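Local coordinates for protein lysin (Enterococcus phage IMEEF1, PDB 6IST) that probably breaks down the peptidoglycan of enterococcal cell walls as a phage endolysin, through a calcium-binding CHAP domain of the cysteine peptidase type, at residues Thr27-Leu32 and Tyr88-Ile93; Asp76-Gly81 and Trp133-Pro138; Ser106-Trp111 and Ala123-Asn128. All coordinates share one frame; numbering follows the deposited sequence.

Contact 1: Thr27-Leu32 and Tyr88-Ile93; sequences TQCMDL and YGHTGI. With CA (calcium ion), chain E.
Cys29 and His90 make the sulfur-aromatic part of this contact. Cys29 CB lies 3.4 Å from His90 ND1, and Cys29 SG lies 3.6 Å from the same nitrogen. The sulfur is 4.5 Å from the ring centroid and 58° off the ring normal, so it approaches the imidazole obliquely. A chi1 of 74° sets SG between the backbone N and carbonyl carbon of Cys29, on the side of the strand. His90 NE2, on the far side of the ring, is hydrogen-bonded to Asp108.

Thr91 CG2 packs against the first turn of the helix, 3.4 Å from Cys29 O. Met30 SD passes 4.1 Å from Thr91 CG2. With OG1 of Thr91 anti to the backbone N (chi1 -174°), OG1 bonds Met78 O and Thr33 OG1, while the methyl meets the backbone of Cys29 and Met30.

No direct hydrogen bond joins the segments. One water bridges them, donating to Cys29 O at 2.8 Å and to Thr91 O at 2.9 Å.

Metal binding lies on the other side of the helix start. Asp31 OD2 binds the calcium ion at 2.5 Å. The same oxygen accepts from Gln28 N through its anti lone pair, which ties the metal ligand to the turn that holds Cys29. Asp20, Asp22, Trp24 O and Gly26 O complete the site.

A cysteine at the start of a helix, facing a histidine near the start of a strand of the sheet, is the hallmark of papain-like cysteine peptidases. In this CHAP domain Cys29 and His90 are probably the catalytic pair.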
ATOM      1  N   THR C  27      -1.973  27.977  -2.828  1.00 20.59           N
ATOM      2  CA  THR C  27      -1.160  27.242  -3.815  1.00 21.83           C
ATOM      3  C   THR C  27       0.316  27.581  -3.631  1.00 19.64           C
ATOM      4  O   THR C  27       0.857  28.421  -4.265  1.00 20.04           O
ATOM      5  CB  THR C  27      -1.714  27.534  -5.210  1.00 21.17           C
ATOM      6  OG1 THR C  27      -1.564  28.935  -5.493  1.00 23.13           O
ATOM      7  CG2 THR C  27      -3.225  27.105  -5.280  1.00 22.56           C
ATOM      8  N   GLN C  28       0.969  26.958  -2.630  1.00 16.61           N
ATOM      9  CA  GLN C  28       2.365  27.139  -2.357  1.00 18.91           C
ATOM     10  C   GLN C  28       3.258  26.336  -3.304  1.00 15.38           C
ATOM     11  O   GLN C  28       2.746  25.502  -4.075  1.00 16.06           O
ATOM     12  CB  GLN C  28       2.634  26.736  -0.932  1.00 18.38           C
ATOM     13  CG  GLN C  28       1.841  27.606   0.070  1.00 20.86           C
ATOM     14  CD  GLN C  28       2.368  29.026   0.168  1.00 20.09           C
ATOM     15  OE1 GLN C  28       3.589  29.276   0.182  1.00 24.76           O
ATOM     16  NE2 GLN C  28       1.461  29.985   0.266  1.00 22.96           N
ATOM     17  N   CYS C  29       4.556  26.546  -3.210  1.00 17.75           N
ATOM     18  CA  CYS C  29       5.474  25.821  -4.123  1.00 16.26           C
ATOM     19  C   CYS C  29       5.457  24.315  -3.951  1.00 17.60           C
ATOM     20  O   CYS C  29       5.347  23.538  -4.954  1.00 15.75           O
ATOM     21  CB  CYS C  29       6.835  26.385  -4.081  1.00 17.93           C
ATOM     22  SG  CYS C  29       7.805  25.994  -2.584  1.00 21.14           S
ATOM     23  N   MET C  30       5.476  23.872  -2.694  1.00 16.85           N
ATOM     24  CA  MET C  30       5.468  22.425  -2.457  1.00 19.52           C
ATOM     25  C   MET C  30       4.176  21.738  -2.928  1.00 21.41           C
ATOM     26  O   MET C  30       4.193  20.547  -3.289  1.00 19.64           O
ATOM     27  CB  MET C  30       5.789  22.178  -0.956  1.00 20.36           C
ATOM     28  CG  MET C  30       6.307  20.807  -0.510  1.00 22.06           C
ATOM     29  SD  MET C  30       7.538  19.910  -1.472  1.00 14.54           S
ATOM     30  CE  MET C  30       8.030  18.604  -0.273  1.00 20.17           C
ATOM     31  N   ASP C  31       3.028  22.444  -2.888  1.00 19.78           N
ATOM     32  CA  ASP C  31       1.796  21.936  -3.393  1.00 22.07           C
ATOM     33  C   ASP C  31       1.902  21.392  -4.813  1.00 20.89           C
ATOM     34  O   ASP C  31       1.296  20.402  -5.099  1.00 19.97           O
ATOM     35  CB  ASP C  31       0.671  22.956  -3.334  1.00 23.43           C
ATOM     36  CG  ASP C  31       0.203  23.218  -1.912  1.00 27.18           C
ATOM     37  OD1 ASP C  31      -0.312  22.289  -1.254  1.00 32.94           O
ATOM     38  OD2 ASP C  31       0.335  24.363  -1.460  1.00 28.25           O
ATOM     39  N   LEU C  32       2.629  22.085  -5.696  1.00 16.34           N
ATOM     40  CA  LEU C  32       2.748  21.607  -7.055  1.00 19.67           C
ATOM     41  C   LEU C  32       3.531  20.315  -7.130  1.00 18.88           C
ATOM     42  O   LEU C  32       3.101  19.334  -7.758  1.00 20.50           O
ATOM     43  CB  LEU C  32       3.497  22.644  -7.916  1.00 20.54           C
ATOM     44  CG  LEU C  32       3.709  22.217  -9.373  1.00 24.71           C
ATOM     45  CD1 LEU C  32       2.353  21.897  -9.946  1.00 28.02           C
ATOM     46  CD2 LEU C  32       4.335  23.357 -10.139  1.00 29.25           C
ATOM     47  N   TYR C  88      13.099  27.577   4.254  1.00 20.85           N
ATOM     48  CA  TYR C  88      11.910  26.877   3.801  1.00 22.28           C
ATOM     49  C   TYR C  88      12.043  26.141   2.469  1.00 20.90           C
ATOM     50  O   TYR C  88      11.253  25.275   2.168  1.00 21.71           O
ATOM     51  CB  TYR C  88      10.783  27.844   3.672  1.00 26.87           C
ATOM     52  CG  TYR C  88      10.419  28.487   4.984  1.00 31.07           C
ATOM     53  CD1 TYR C  88       9.894  27.722   6.022  1.00 38.35           C
ATOM     54  CD2 TYR C  88      10.600  29.845   5.179  1.00 36.55           C
ATOM     55  CE1 TYR C  88       9.560  28.312   7.243  1.00 44.60           C
ATOM     56  CE2 TYR C  88      10.268  30.453   6.406  1.00 41.37           C
ATOM     57  CZ  TYR C  88       9.746  29.679   7.419  1.00 45.17           C
ATOM     58  OH  TYR C  88       9.410  30.257   8.621  1.00 53.79           O
ATOM     59  N   GLY C  89      12.988  26.595   1.655  1.00 18.85           N
ATOM     60  CA  GLY C  89      13.194  26.085   0.315  1.00 18.71           C
ATOM     61  C   GLY C  89      12.222  26.609  -0.729  1.00 18.12           C
ATOM     62  O   GLY C  89      11.332  27.393  -0.478  1.00 20.51           O
ATOM     63  N   HIS C  90      12.461  26.166  -1.953  1.00 13.18           N
ATOM     64  CA  HIS C  90      11.504  26.367  -3.033  1.00 12.72           C
ATOM     65  C   HIS C  90      11.602  25.142  -3.897  1.00 12.26           C
ATOM     66  O   HIS C  90      12.607  24.471  -3.882  1.00 14.58           O
ATOM     67  CB  HIS C  90      11.904  27.634  -3.798  1.00 14.73           C
ATOM     68  CG  HIS C  90      10.985  27.950  -4.923  1.00 15.58           C
ATOM     69  ND1 HIS C  90       9.650  28.214  -4.771  1.00 19.70           N
ATOM     70  CD2 HIS C  90      11.232  27.980  -6.241  1.00 19.56           C
ATOM     71  CE1 HIS C  90       9.097  28.395  -5.958  1.00 18.12           C
ATOM     72  NE2 HIS C  90      10.055  28.255  -6.869  1.00 18.40           N
ATOM     73  N   THR C  91      10.578  24.899  -4.722  1.00 12.21           N
ATOM     74  CA  THR C  91      10.566  23.750  -5.602  1.00 14.63           C
ATOM     75  C   THR C  91       9.693  24.062  -6.772  1.00 14.79           C
ATOM     76  O   THR C  91       9.032  25.056  -6.788  1.00 13.96           O
ATOM     77  CB  THR C  91      10.088  22.498  -4.851  1.00 15.45           C
ATOM     78  OG1 THR C  91      10.224  21.347  -5.687  1.00 16.58           O
ATOM     79  CG2 THR C  91       8.601  22.624  -4.357  1.00 15.60           C
ATOM     80  N   GLY C  92       9.844  23.242  -7.804  1.00 16.69           N
ATOM     81  CA  GLY C  92       8.982  23.341  -8.992  1.00 14.17           C
ATOM     82  C   GLY C  92       9.481  22.219  -9.923  1.00 16.72           C
ATOM     83  O   GLY C  92      10.311  21.386  -9.547  1.00 15.63           O
ATOM     84  N   ILE C  93       8.915  22.113 -11.130  1.00 17.26           N
ATOM     85  CA  ILE C  93       9.248  21.009 -11.992  1.00 17.65           C
ATOM     86  C   ILE C  93       9.960  21.517 -13.245  1.00 16.88           C
ATOM     87  O   ILE C  93       9.337  22.317 -13.973  1.00 19.60           O
ATOM     88  CB  ILE C  93       8.002  20.238 -12.457  1.00 20.68           C
ATOM     89  CG1 ILE C  93       7.123  19.725 -11.267  1.00 21.69           C
ATOM     90  CG2 ILE C  93       8.402  19.047 -13.338  1.00 20.95           C
ATOM     91  CD1 ILE C  93       7.820  18.819 -10.276  1.00 24.51           C
TER
HETATM   92 CA    CA E 301      -1.531  24.627   0.166  1.00 41.27          CA
HETATM   93  O   HOH W   1       6.164  24.829  -7.318  1.00 17.28           O

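Contact 2: Asp76-Gly81 and Trp133-Pro138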
ATOM      1  N   ASP C  76      12.636  16.698 -13.895  1.00 20.98           N
ATOM      2  CA  ASP C  76      13.331  16.745 -12.585  1.00 18.86           C
ATOM      3  C   ASP C  76      12.511  17.618 -11.660  1.00 20.15           C
ATOM      4  O   ASP C  76      11.863  18.578 -12.101  1.00 19.58           O
ATOM      5  CB  ASP C  76      14.688  17.367 -12.702  1.00 20.04           C
ATOM      6  CG  ASP C  76      15.777  16.388 -13.175  1.00 22.77           C
ATOM      7  OD1 ASP C  76      15.514  15.156 -13.230  1.00 23.13           O
ATOM      8  OD2 ASP C  76      16.924  16.881 -13.384  1.00 25.69           O
ATOM      9  N   VAL C  77      12.492  17.252 -10.383  1.00 18.24           N
ATOM     10  CA  VAL C  77      11.925  18.108  -9.323  1.00 20.38           C
ATOM     11  C   VAL C  77      13.108  18.972  -8.844  1.00 19.88           C
ATOM     12  O   VAL C  77      14.124  18.448  -8.411  1.00 16.93           O
ATOM     13  CB  VAL C  77      11.383  17.261  -8.157  1.00 20.07           C
ATOM     14  CG1 VAL C  77      11.024  18.183  -6.985  1.00 21.03           C
ATOM     15  CG2 VAL C  77      10.218  16.377  -8.562  1.00 25.08           C
ATOM     16  N   MET C  78      12.999  20.299  -8.927  1.00 16.51           N
ATOM     17  CA  MET C  78      14.015  21.229  -8.577  1.00 18.78           C
ATOM     18  C   MET C  78      13.887  21.562  -7.150  1.00 19.50           C
ATOM     19  O   MET C  78      12.774  21.708  -6.599  1.00 21.86           O
ATOM     20  CB  MET C  78      13.788  22.512  -9.364  1.00 21.42           C
ATOM     21  CG  MET C  78      13.843  22.350 -10.833  1.00 21.98           C
ATOM     22  SD  MET C  78      15.354  21.741 -11.531  1.00 17.10           S
ATOM     23  CE  MET C  78      16.577  22.687 -10.560  1.00 22.35           C
ATOM     24  N   ILE C  79      15.013  21.698  -6.544  1.00 17.76           N
ATOM     25  CA  ILE C  79      15.143  22.060  -5.160  1.00 18.03           C
ATOM     26  C   ILE C  79      16.047  23.269  -4.978  1.00 17.52           C
ATOM     27  O   ILE C  79      17.237  23.231  -5.332  1.00 16.06           O
ATOM     28  CB  ILE C  79      15.729  20.870  -4.374  1.00 20.47           C
ATOM     29  CG1 ILE C  79      15.071  19.518  -4.698  1.00 22.18           C
ATOM     30  CG2 ILE C  79      15.651  21.186  -2.872  1.00 23.07           C
ATOM     31  CD1 ILE C  79      15.874  18.373  -4.143  1.00 21.91           C
ATOM     32  N   TRP C  80      15.514  24.322  -4.350  1.00 19.53           N
ATOM     33  CA  TRP C  80      16.274  25.453  -3.905  1.00 17.67           C
ATOM     34  C   TRP C  80      16.468  25.301  -2.450  1.00 18.96           C
ATOM     35  O   TRP C  80      15.449  25.124  -1.705  1.00 17.95           O
ATOM     36  CB  TRP C  80      15.544  26.697  -4.149  1.00 18.91           C
ATOM     37  CG  TRP C  80      15.495  27.236  -5.533  1.00 18.22           C
ATOM     38  CD1 TRP C  80      16.245  28.293  -6.035  1.00 18.60           C
ATOM     39  CD2 TRP C  80      14.660  26.798  -6.627  1.00 18.87           C
ATOM     40  NE1 TRP C  80      15.889  28.532  -7.347  1.00 19.57           N
ATOM     41  CE2 TRP C  80      14.959  27.621  -7.745  1.00 17.56           C
ATOM     42  CE3 TRP C  80      13.754  25.796  -6.784  1.00 18.49           C
ATOM     43  CZ2 TRP C  80      14.308  27.434  -8.982  1.00 18.91           C
ATOM     44  CZ3 TRP C  80      13.048  25.641  -7.998  1.00 18.90           C
ATOM     45  CH2 TRP C  80      13.379  26.459  -9.076  1.00 18.93           C
ATOM     46  N   GLY C  81      17.722  25.368  -2.026  1.00 18.18           N
ATOM     47  CA  GLY C  81      18.003  25.185  -0.570  1.00 20.10           C
ATOM     48  C   GLY C  81      19.145  25.975   0.008  1.00 20.56           C
ATOM     49  O   GLY C  81      19.588  25.637   1.114  1.00 23.57           O
ATOM     50  N   TRP C 133      19.936  23.946  -4.956  1.00 18.46           N
ATOM     51  CA  TRP C 133      20.681  22.876  -4.300  1.00 18.14           C
ATOM     52  C   TRP C 133      20.866  21.732  -5.249  1.00 19.97           C
ATOM     53  O   TRP C 133      21.952  21.189  -5.407  1.00 18.68           O
ATOM     54  CB  TRP C 133      19.881  22.411  -3.075  1.00 18.58           C
ATOM     55  CG  TRP C 133      20.567  21.349  -2.350  1.00 21.20           C
ATOM     56  CD1 TRP C 133      21.390  21.506  -1.356  1.00 21.60           C
ATOM     57  CD2 TRP C 133      20.438  19.925  -2.561  1.00 21.80           C
ATOM     58  NE1 TRP C 133      21.829  20.284  -0.897  1.00 24.43           N
ATOM     59  CE2 TRP C 133      21.293  19.300  -1.674  1.00 24.64           C
ATOM     60  CE3 TRP C 133      19.709  19.144  -3.448  1.00 23.35           C
ATOM     61  CZ2 TRP C 133      21.398  17.891  -1.590  1.00 27.61           C
ATOM     62  CZ3 TRP C 133      19.848  17.778  -3.421  1.00 23.84           C
ATOM     63  CH2 TRP C 133      20.688  17.164  -2.480  1.00 27.57           C
ATOM     64  N   GLY C 134      19.797  21.360  -5.924  1.00 18.88           N
ATOM     65  CA  GLY C 134      19.836  20.153  -6.792  1.00 19.30           C
ATOM     66  C   GLY C 134      18.485  19.677  -7.286  1.00 16.88           C
ATOM     67  O   GLY C 134      17.508  20.452  -7.351  1.00 17.49           O
ATOM     68  N   VAL C 135      18.390  18.379  -7.617  1.00 15.84           N
ATOM     69  CA  VAL C 135      17.260  17.814  -8.211  1.00 17.32           C
ATOM     70  C   VAL C 135      16.896  16.496  -7.591  1.00 17.73           C
ATOM     71  O   VAL C 135      17.787  15.855  -7.004  1.00 18.11           O
ATOM     72  CB  VAL C 135      17.417  17.608  -9.709  1.00 21.46           C
ATOM     73  CG1 VAL C 135      17.545  18.959 -10.387  1.00 20.92           C
ATOM     74  CG2 VAL C 135      18.491  16.603 -10.102  1.00 23.33           C
ATOM     75  N   ILE C 136      15.613  16.174  -7.630  1.00 20.18           N
ATOM     76  CA  ILE C 136      15.141  14.760  -7.477  1.00 18.77           C
ATOM     77  C   ILE C 136      14.740  14.348  -8.843  1.00 18.04           C
ATOM     78  O   ILE C 136      13.966  15.049  -9.509  1.00 18.74           O
ATOM     79  CB  ILE C 136      14.049  14.635  -6.426  1.00 19.92           C
ATOM     80  CG1 ILE C 136      14.686  14.815  -5.085  1.00 20.40           C
ATOM     81  CG2 ILE C 136      13.389  13.256  -6.483  1.00 22.19           C
ATOM     82  CD1 ILE C 136      13.754  15.035  -3.902  1.00 22.11           C
ATOM     83  N   ARG C 137      15.344  13.262  -9.305  1.00 19.32           N
ATOM     84  CA  ARG C 137      15.054  12.703 -10.622  1.00 22.01           C
ATOM     85  C   ARG C 137      14.156  11.476 -10.466  1.00 21.23           C
ATOM     86  O   ARG C 137      14.601  10.442  -9.945  1.00 21.76           O
ATOM     87  CB  ARG C 137      16.362  12.378 -11.308  1.00 22.21           C
ATOM     88  CG  ARG C 137      16.174  11.733 -12.648  1.00 26.06           C
ATOM     89  CD  ARG C 137      17.412  11.983 -13.480  1.00 26.89           C
ATOM     90  NE  ARG C 137      17.703  13.426 -13.527  1.00 27.15           N
ATOM     91  CZ  ARG C 137      18.906  13.968 -13.783  1.00 26.23           C
ATOM     92  NH1 ARG C 137      19.949  13.185 -14.059  1.00 26.51           N
ATOM     93  NH2 ARG C 137      19.067  15.279 -13.790  1.00 25.76           N
ATOM     94  N   PRO C 138      12.874  11.599 -10.835  1.00 22.62           N
ATOM     95  CA  PRO C 138      11.944  10.432 -10.778  1.00 22.72           C
ATOM     96  C   PRO C 138      12.370   9.442 -11.869  1.00 22.98           C
ATOM     97  O   PRO C 138      13.051   9.839 -12.859  1.00 21.76           O
ATOM     98  CB  PRO C 138      10.577  10.996 -11.149  1.00 25.74           C
ATOM     99  CG  PRO C 138      10.698  12.451 -10.912  1.00 27.81           C
ATOM    100  CD  PRO C 138      12.149  12.811 -11.229  1.00 25.67           C
TER
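Arg137 meets Asp76 side-on, with the guanidinium and carboxylate planes only 6° apart. Arg137 NE donates to Asp76 OD1 at 2.8 Å and Arg137 NH2 donates to Asp76 OD2 at 2.7 Å. Both bonds are nearly straight and use the syn lone pairs, so this is a two-pronged salt bridge. The Arg137 chain is otherwise extended and bends at chi3 (-54°), which brings its NE/NH2 edge onto the carboxylate. Lys73 N also bonds Asp76 OD2, and Gln71 O takes a bond from Arg137 NH2. These second partners help to fix the rotation of both groups.

Met78 and Val135 stand side by side on one face of the sheet, pointing the same way. Met78 SD touches Val135 CG1 at 3.7 Å.

The two strands are antiparallel neighbours in the six-stranded sheet of the CHAP domain. Val77 and Ile136 form a hydrogen-bonded pair, as do Ile79 and Gly134. At the end of the ladder Trp133 and Gly134 both face Ile79, which makes a classic beta bulge. Ile79 O accepts from Trp133 N at 2.8 Å and from Gly134 N at 3.2 Å.

The other face holds Val77, Ile79 and Ile136. Ile79 CD1 reaches over to the adjacent strand, to Ile136 CG1 at 3.9 Å, the two side chains crossing at a slant. Ile79 CD1 also meets the six-membered ring of Trp133 obliquely, 4.0 Å from Trp133 CE3. Val77 CB and Ile136 CB pack at 4.1 Å. On this face Val77 also touches Thr33 and Met37 of helix 29-41. Trp133 makes a cation-pi contact with Arg65.

Contact 3: Ser106-Trp111 and Ala123-Asn128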
ATOM      1  N   SER C 106      11.535  25.974 -15.321  1.00 17.95           N
ATOM      2  CA  SER C 106      10.677  25.165 -14.506  1.00 18.73           C
ATOM      3  C   SER C 106       9.267  25.828 -14.333  1.00 21.18           C
ATOM      4  O   SER C 106       9.113  27.052 -14.494  1.00 23.62           O
ATOM      5  CB  SER C 106      11.372  24.783 -13.161  1.00 19.63           C
ATOM      6  OG  SER C 106      11.528  25.933 -12.331  1.00 21.37           O
ATOM      7  N   VAL C 107       8.235  25.026 -14.032  1.00 18.70           N
ATOM      8  CA  VAL C 107       6.913  25.522 -13.694  1.00 18.46           C
ATOM      9  C   VAL C 107       6.823  25.427 -12.194  1.00 16.64           C
ATOM     10  O   VAL C 107       7.141  24.357 -11.625  1.00 17.91           O
ATOM     11  CB  VAL C 107       5.847  24.675 -14.331  1.00 19.53           C
ATOM     12  CG1 VAL C 107       4.510  24.930 -13.728  1.00 20.31           C
ATOM     13  CG2 VAL C 107       5.854  24.961 -15.794  1.00 20.48           C
ATOM     14  N   ASP C 108       6.590  26.556 -11.582  1.00 15.64           N
ATOM     15  CA  ASP C 108       6.653  26.690 -10.127  1.00 17.80           C
ATOM     16  C   ASP C 108       5.416  27.458  -9.692  1.00 17.58           C
ATOM     17  O   ASP C 108       4.935  28.347 -10.409  1.00 16.75           O
ATOM     18  CB  ASP C 108       7.800  27.559  -9.600  1.00 19.77           C
ATOM     19  CG  ASP C 108       9.215  27.278 -10.149  1.00 20.28           C
ATOM     20  OD1 ASP C 108       9.523  26.277 -10.819  1.00 21.08           O
ATOM     21  OD2 ASP C 108      10.103  28.055  -9.681  1.00 24.92           O
ATOM     22  N   GLN C 109       4.900  27.147  -8.488  1.00 17.94           N
ATOM     23  CA  GLN C 109       3.939  28.023  -7.799  1.00 16.38           C
ATOM     24  C   GLN C 109       4.604  28.869  -6.825  1.00 15.72           C
ATOM     25  O   GLN C 109       5.634  28.480  -6.261  1.00 17.34           O
ATOM     26  CB  GLN C 109       2.853  27.207  -7.089  1.00 16.05           C
ATOM     27  CG  GLN C 109       1.985  26.488  -8.065  1.00 17.54           C
ATOM     28  CD  GLN C 109       0.847  25.688  -7.488  1.00 19.27           C
ATOM     29  OE1 GLN C 109      -0.093  25.403  -8.222  1.00 19.95           O
ATOM     30  NE2 GLN C 109       0.939  25.249  -6.231  1.00 18.92           N
ATOM     31  N   ASN C 110       4.024  30.049  -6.621  1.00 17.79           N
ATOM     32  CA  ASN C 110       4.483  30.966  -5.592  1.00 20.17           C
ATOM     33  C   ASN C 110       5.844  31.541  -5.804  1.00 18.20           C
ATOM     34  O   ASN C 110       6.583  31.872  -4.834  1.00 21.18           O
ATOM     35  CB  ASN C 110       4.360  30.352  -4.195  1.00 21.34           C
ATOM     36  CG  ASN C 110       4.028  31.408  -3.145  1.00 21.00           C
ATOM     37  OD1 ASN C 110       3.418  32.409  -3.441  1.00 22.75           O
ATOM     38  ND2 ASN C 110       4.467  31.193  -1.946  1.00 27.06           N
ATOM     39  N   TRP C 111       6.189  31.728  -7.073  1.00 17.88           N
ATOM     40  CA  TRP C 111       7.443  32.361  -7.464  1.00 19.59           C
ATOM     41  C   TRP C 111       7.122  33.774  -7.895  1.00 19.30           C
ATOM     42  O   TRP C 111       7.682  34.723  -7.327  1.00 19.76           O
ATOM     43  CB  TRP C 111       8.193  31.601  -8.574  1.00 20.44           C
ATOM     44  CG  TRP C 111       9.452  32.295  -9.031  1.00 22.67           C
ATOM     45  CD1 TRP C 111       9.578  33.166 -10.093  1.00 23.40           C
ATOM     46  CD2 TRP C 111      10.701  32.271  -8.388  1.00 21.74           C
ATOM     47  NE1 TRP C 111      10.835  33.629 -10.161  1.00 23.93           N
ATOM     48  CE2 TRP C 111      11.578  33.061  -9.157  1.00 21.29           C
ATOM     49  CE3 TRP C 111      11.215  31.551  -7.303  1.00 23.09           C
ATOM     50  CZ2 TRP C 111      12.907  33.228  -8.834  1.00 23.77           C
ATOM     51  CZ3 TRP C 111      12.515  31.713  -6.979  1.00 25.91           C
ATOM     52  CH2 TRP C 111      13.379  32.547  -7.752  1.00 26.00           C
ATOM     53  N   ALA C 123       3.472  29.084 -12.831  1.00 20.29           N
ATOM     54  CA  ALA C 123       3.996  29.838 -13.964  1.00 19.40           C
ATOM     55  C   ALA C 123       5.207  29.169 -14.481  1.00 20.65           C
ATOM     56  O   ALA C 123       5.969  28.519 -13.744  1.00 20.34           O
ATOM     57  CB  ALA C 123       4.304  31.246 -13.530  1.00 24.54           C
ATOM     58  N   ALA C 124       5.498  29.376 -15.754  1.00 22.02           N
ATOM     59  CA  ALA C 124       6.703  28.865 -16.339  1.00 21.92           C
ATOM     60  C   ALA C 124       7.772  29.947 -16.219  1.00 24.40           C
ATOM     61  O   ALA C 124       7.590  31.035 -16.707  1.00 22.87           O
ATOM     62  CB  ALA C 124       6.496  28.427 -17.803  1.00 22.39           C
ATOM     63  N   ILE C 125       8.839  29.641 -15.484  1.00 20.64           N
ATOM     64  CA  ILE C 125       9.877  30.565 -15.084  1.00 22.77           C
ATOM     65  C   ILE C 125      11.254  30.202 -15.709  1.00 22.82           C
ATOM     66  O   ILE C 125      11.730  29.056 -15.586  1.00 20.72           O
ATOM     67  CB  ILE C 125      10.113  30.486 -13.563  1.00 23.61           C
ATOM     68  CG1 ILE C 125       8.793  30.514 -12.752  1.00 25.84           C
ATOM     69  CG2 ILE C 125      11.066  31.619 -13.160  1.00 23.78           C
ATOM     70  CD1 ILE C 125       8.018  31.742 -13.020  1.00 27.17           C
ATOM     71  N   HIS C 126      11.907  31.178 -16.333  1.00 22.56           N
ATOM     72  CA  HIS C 126      13.281  31.044 -16.789  1.00 22.53           C
ATOM     73  C   HIS C 126      14.182  31.418 -15.631  1.00 21.45           C
ATOM     74  O   HIS C 126      14.345  32.593 -15.337  1.00 25.46           O
ATOM     75  CB  HIS C 126      13.509  31.962 -17.991  1.00 26.75           C
ATOM     76  CG  HIS C 126      14.830  31.778 -18.709  1.00 30.58           C
ATOM     77  ND1 HIS C 126      15.267  32.672 -19.675  1.00 36.85           N
ATOM     78  CD2 HIS C 126      15.788  30.814 -18.646  1.00 32.53           C
ATOM     79  CE1 HIS C 126      16.445  32.291 -20.142  1.00 38.84           C
ATOM     80  NE2 HIS C 126      16.787  31.166 -19.535  1.00 39.01           N
ATOM     81  N   HIS C 127      14.729  30.414 -14.951  1.00 17.70           N
ATOM     82  CA  HIS C 127      15.580  30.641 -13.766  1.00 17.89           C
ATOM     83  C   HIS C 127      17.068  30.647 -14.063  1.00 20.70           C
ATOM     84  O   HIS C 127      17.536  30.052 -15.027  1.00 22.84           O
ATOM     85  CB  HIS C 127      15.386  29.475 -12.806  1.00 18.69           C
ATOM     86  CG  HIS C 127      14.079  29.481 -12.060  1.00 19.56           C
ATOM     87  ND1 HIS C 127      13.841  30.337 -11.011  1.00 18.35           N
ATOM     88  CD2 HIS C 127      12.994  28.671 -12.140  1.00 19.27           C
ATOM     89  CE1 HIS C 127      12.689  30.005 -10.428  1.00 18.47           C
ATOM     90  NE2 HIS C 127      12.120  29.042 -11.134  1.00 20.20           N
ATOM     91  N   ASN C 128      17.848  31.229 -13.149  1.00 21.00           N
ATOM     92  CA  ASN C 128      19.249  30.915 -13.022  1.00 23.99           C
ATOM     93  C   ASN C 128      19.433  29.982 -11.810  1.00 23.82           C
ATOM     94  O   ASN C 128      18.465  29.563 -11.138  1.00 23.62           O
ATOM     95  CB  ASN C 128      20.103  32.191 -12.949  1.00 26.26           C
ATOM     96  CG  ASN C 128      19.793  33.008 -11.700  1.00 30.72           C
ATOM     97  OD1 ASN C 128      19.342  32.488 -10.694  1.00 27.68           O
ATOM     98  ND2 ASN C 128      19.986  34.299 -11.795  1.00 30.62           N
TER
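Asp108 OD2 is shared by two histidines. His127 NE2 donates to Asp108 OD2 across this contact at 2.7 Å, and His90 NE2 of the neighbouring strand bonds the same oxygen. The His127 bond is bent and comes from above the carboxylate, 39° out of its plane, although the oxygen lies close to the plane of the imidazole. Asp108 CG is anti to the carbonyl carbon (chi1 -49°), which brings the carboxylate up to His127. The other oxygen, OD1, accepts from Ser106 OG on its syn side. Ser106 OG also stands at the edge of the His127 ring, 3.1 Å from His127 CD2. The carboxylate is thus held at both oxygens. Asp108, bonded to His90, is probably the acidic member of a Cys29-His90-Asp108 triad.

His127 and Trp111 form an edge-to-face pair. The six-membered ring of Trp111 and the His127 ring have centroids 4.5 Å apart and planes at 75°. His127 CE1 points at the indole face of Trp111, 3.4 Å above its plane.

The backbones form a twisted antiparallel ladder at the margin of the CHAP sheet, where 123-128 is the outermost strand of the sheet within this chain. Ser106 pairs with Ile125 and Asp108 with Ala123, both as hydrogen-bonded pairs. Ile125 N donates to Ser106 O at 2.8 Å in an almost straight bond.

Ile125 packs against both rings. Ile125 CD1 meets Trp111 CD1 at 3.6 Å, and its CG2 lies over the centre of one face of His127. On the opposite face of the sheet Val107 CG2 touches Ala124 CB at 4.1 Å. Val107 also touches Leu32 of helix 29-41. Trp80 of strand 77-80 packs against Ser106, Asp108 and His127.

Overall arrangement
All three contacts belong to the CHAP domain. Contacts 2 and 3 pair strands of its antiparallel sheet; contact 1 sets helix 29-41 against strand 90-94 of it. Strand 90-94 lies between strand 77-80 of contact 2 and strand 103-108 of contact 3. The centre of contact 1 is about 10 Å from that of contact 3 and about 11 Å from that of contact 2. His90 NE2 to Asp108 OD2, at 2.8 Å, joins contacts 1 and 3 and completes the probable triad. Thr91 OG1 to Met78 O, at 2.7 Å, joins contacts 1 and 2. Trp80 CZ2 of contact 2 lies 3.4 Å from His127 CE1 of contact 3. The calcium ion is about 14 Å from the Asp108 side chain.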